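Local coordinates for protein indole-3-pyruvate decarboxylase (Azospirillum brasilense, PDB 2NXW) that decarboxylates indole-3-pyruvate and phenylpyruvate to the corresponding aldehydes, using thiamine diphosphate and a metal ion, in the pathway of auxin biosynthesis, at residues A[266-271]-A[351-356]. Numbering follows the deposited sequence.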
ATOM      1  N   ALA A 266      19.496  31.987 -29.104  1.00 18.99           N
ATOM      2  CA  ALA A 266      20.872  31.555 -28.858  1.00 17.57           C
ATOM      3  C   ALA A 266      21.686  31.236 -30.113  1.00 17.41           C
ATOM      4  O   ALA A 266      21.137  31.005 -31.186  1.00 17.89           O
ATOM      5  CB  ALA A 266      20.856  30.328 -27.949  1.00 17.24           C
ATOM      6  N   PRO A 267      23.021  31.211 -29.978  1.00 17.44           N
ATOM      7  CA  PRO A 267      23.914  30.908 -31.104  1.00 17.71           C
ATOM      8  C   PRO A 267      23.681  29.485 -31.611  1.00 17.24           C
ATOM      9  O   PRO A 267      23.902  29.194 -32.784  1.00 17.95           O
ATOM     10  CB  PRO A 267      25.306  31.092 -30.504  1.00 18.15           C
ATOM     11  CG  PRO A 267      25.090  32.115 -29.441  1.00 20.02           C
ATOM     12  CD  PRO A 267      23.789  31.681 -28.811  1.00 18.41           C
ATOM     13  N   THR A 268      23.266  28.591 -30.712  1.00 17.71           N
ATOM     14  CA  THR A 268      22.959  27.210 -31.089  1.00 19.17           C
ATOM     15  C   THR A 268      21.553  26.918 -30.566  1.00 18.82           C
ATOM     16  O   THR A 268      21.371  26.299 -29.514  1.00 19.73           O
ATOM     17  CB  THR A 268      23.989  26.195 -30.507  1.00 19.22           C
ATOM     18  OG1 THR A 268      23.953  26.215 -29.072  1.00 20.06           O
ATOM     19  CG2 THR A 268      25.397  26.547 -30.977  1.00 20.06           C
ATOM     20  N   PRO A 269      20.528  27.382 -31.299  1.00 18.14           N
ATOM     21  CA  PRO A 269      19.124  27.195 -30.934  1.00 18.25           C
ATOM     22  C   PRO A 269      18.634  25.771 -31.155  1.00 17.99           C
ATOM     23  O   PRO A 269      19.263  24.988 -31.860  1.00 18.24           O
ATOM     24  CB  PRO A 269      18.409  28.208 -31.824  1.00 17.97           C
ATOM     25  CG  PRO A 269      19.214  28.137 -33.084  1.00 18.09           C
ATOM     26  CD  PRO A 269      20.644  28.113 -32.578  1.00 18.44           C
ATOM     27  N   PRO A 270      17.504  25.411 -30.535  1.00 18.43           N
ATOM     28  CA  PRO A 270      16.963  24.061 -30.697  1.00 18.31           C
ATOM     29  C   PRO A 270      16.601  23.772 -32.153  1.00 18.52           C
ATOM     30  O   PRO A 270      16.118  24.652 -32.864  1.00 19.74           O
ATOM     31  CB  PRO A 270      15.728  24.080 -29.801  1.00 18.40           C
ATOM     32  CG  PRO A 270      16.101  25.046 -28.727  1.00 19.19           C
ATOM     33  CD  PRO A 270      16.740  26.164 -29.525  1.00 18.62           C
ATOM     34  N   LEU A 271      16.850  22.539 -32.588  1.00 18.08           N
ATOM     35  CA  LEU A 271      16.520  22.111 -33.943  1.00 17.97           C
ATOM     36  C   LEU A 271      15.009  21.970 -34.035  1.00 19.20           C
ATOM     37  O   LEU A 271      14.430  22.014 -35.123  1.00 20.96           O
ATOM     38  CB  LEU A 271      17.170  20.759 -34.244  1.00 19.41           C
ATOM     39  CG  LEU A 271      18.696  20.726 -34.273  1.00 20.44           C
ATOM     40  CD1 LEU A 271      19.184  19.291 -34.172  1.00 22.72           C
ATOM     41  CD2 LEU A 271      19.194  21.384 -35.554  1.00 22.50           C
ATOM     42  N   SER A 351      33.443  29.191 -27.140  1.00 22.76           N
ATOM     43  CA  SER A 351      33.334  28.830 -28.546  1.00 22.77           C
ATOM     44  C   SER A 351      32.452  29.853 -29.245  1.00 22.74           C
ATOM     45  O   SER A 351      31.579  30.454 -28.611  1.00 22.45           O
ATOM     46  CB  SER A 351      32.714  27.435 -28.687  1.00 24.22           C
ATOM     47  OG  SER A 351      32.570  27.069 -30.047  1.00 25.99           O
ATOM     48  N   ASP A 352      32.685  30.065 -30.540  1.00 23.04           N
ATOM     49  CA  ASP A 352      31.871  31.004 -31.305  1.00 22.99           C
ATOM     50  C   ASP A 352      30.952  30.217 -32.233  1.00 22.49           C
ATOM     51  O   ASP A 352      30.320  30.773 -33.134  1.00 22.26           O
ATOM     52  CB  ASP A 352      32.753  31.985 -32.103  1.00 24.84           C
ATOM     53  CG  ASP A 352      33.736  31.291 -33.032  1.00 26.91           C
ATOM     54  OD1 ASP A 352      33.817  30.046 -33.028  1.00 26.58           O
ATOM     55  OD2 ASP A 352      34.441  32.011 -33.778  1.00 28.99           O
ATOM     56  N   ARG A 353      30.873  28.914 -31.974  1.00 22.60           N
ATOM     57  CA  ARG A 353      30.048  27.987 -32.741  1.00 23.11           C
ATOM     58  C   ARG A 353      28.633  28.536 -32.892  1.00 22.33           C
ATOM     59  O   ARG A 353      28.023  28.972 -31.917  1.00 20.88           O
ATOM     60  CB  ARG A 353      30.004  26.638 -32.018  1.00 26.17           C
ATOM     61  CG  ARG A 353      29.481  25.487 -32.848  1.00 30.99           C
ATOM     62  CD  ARG A 353      29.650  24.175 -32.098  1.00 33.02           C
ATOM     63  NE  ARG A 353      28.696  24.057 -31.004  1.00 35.82           N
ATOM     64  CZ  ARG A 353      27.452  23.620 -31.152  1.00 34.29           C
ATOM     65  NH1 ARG A 353      27.023  23.254 -32.351  1.00 32.38           N
ATOM     66  NH2 ARG A 353      26.640  23.547 -30.103  1.00 35.20           N
ATOM     67  N   THR A 354      28.113  28.504 -34.112  1.00 21.59           N
ATOM     68  CA  THR A 354      26.770  29.002 -34.381  1.00 22.51           C
ATOM     69  C   THR A 354      26.047  28.058 -35.338  1.00 21.93           C
ATOM     70  O   THR A 354      26.580  27.690 -36.389  1.00 22.61           O
ATOM     71  CB  THR A 354      26.819  30.425 -34.997  1.00 22.97           C
ATOM     72  OG1 THR A 354      27.570  31.297 -34.134  1.00 25.59           O
ATOM     73  CG2 THR A 354      25.404  30.981 -35.159  1.00 24.01           C
ATOM     74  N   THR A 355      24.836  27.655 -34.968  1.00 20.47           N
ATOM     75  CA  THR A 355      24.062  26.750 -35.802  1.00 21.12           C
ATOM     76  C   THR A 355      22.707  27.316 -36.180  1.00 20.57           C
ATOM     77  O   THR A 355      21.787  26.573 -36.529  1.00 21.37           O
ATOM     78  CB  THR A 355      23.861  25.392 -35.111  1.00 22.82           C
ATOM     79  OG1 THR A 355      23.229  25.589 -33.842  1.00 22.52           O
ATOM     80  CG2 THR A 355      25.202  24.703 -34.912  1.00 24.95           C
ATOM     81  N   ARG A 356      22.587  28.637 -36.115  1.00 20.32           N
ATOM     82  CA  ARG A 356      21.344  29.293 -36.484  1.00 21.03           C
ATOM     83  C   ARG A 356      21.116  29.153 -37.990  1.00 22.18           C
ATOM     84  O   ARG A 356      22.060  28.959 -38.761  1.00 21.71           O
ATOM     85  CB  ARG A 356      21.392  30.768 -36.085  1.00 19.60           C
ATOM     86  CG  ARG A 356      21.451  30.995 -34.576  1.00 18.19           C
ATOM     87  CD  ARG A 356      21.333  32.470 -34.229  1.00 19.71           C
ATOM     88  NE  ARG A 356      20.014  33.010 -34.553  1.00 20.97           N
ATOM     89  CZ  ARG A 356      18.914  32.796 -33.836  1.00 21.39           C
ATOM     90  NH1 ARG A 356      18.964  32.051 -32.738  1.00 22.08           N
ATOM     91  NH2 ARG A 356      17.759  33.325 -34.221  1.00 21.35           N
TER
HETATM   92  O   HOH W   1      20.888  24.346 -33.806  1.00 24.56           O
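Arg356 reaches across the proline-rich segment 266-271 and bonds to the backbone of Ala266. From CB, its chain runs in with CG beside the backbone N (chi1 -66°). CG meets Ala266 O and Pro267 O, and lies 3.6 Å from Pro269 CD. CD then passes Ala266 O at 3.4 Å. The chain bends about the CG-CD bond (chi3 67°), which brings the guanidinium round to the Ala266 carbonyl. NE and CZ stay farther from Ala266 O, and NH1 makes the bond, 2.9 Å to that oxygen. The acceptor sits at the guanidinium edge, only 8° out of its plane. NH1 also donates to Ala264 O, two residues before Ala266 in the same loop. The ring of Pro269 crosses the Arg356 side chain at about a right angle.

One backbone bond joins the two segments, from Thr355 N to Pro267 O at 2.8 Å. The same oxygen receives a CA-H...O contact from Thr354 CA. Thr355 OG1 rests 3.2 Å from Thr268 CA. A water links this hydroxyl to Pro269 O, donating to the carbonyl over 2.6 Å.

Arg353, three residues before Arg356, meets Thr268. Thr268 CG2 lies over one face of its guanidinium, toward the rim, 3.4 Å from NH2. That NH2 donates to Ala246 O in helix 239-249, and Arg353 O accepts from Gln247 NE2.

The contact joins two loops on the outer side of the central domain, far from the cofactor. One follows strand 253-255 and the other helix 337-346. No acidic side chain of either segment bonds across it. Arg353 ties its segment to helix 239-249 and only packs against 266-271. The segments are held by a charged-donor hydrogen bond to a neutral carbonyl, a backbone hydrogen bond and van der Waals packing, not by salt bridges between them.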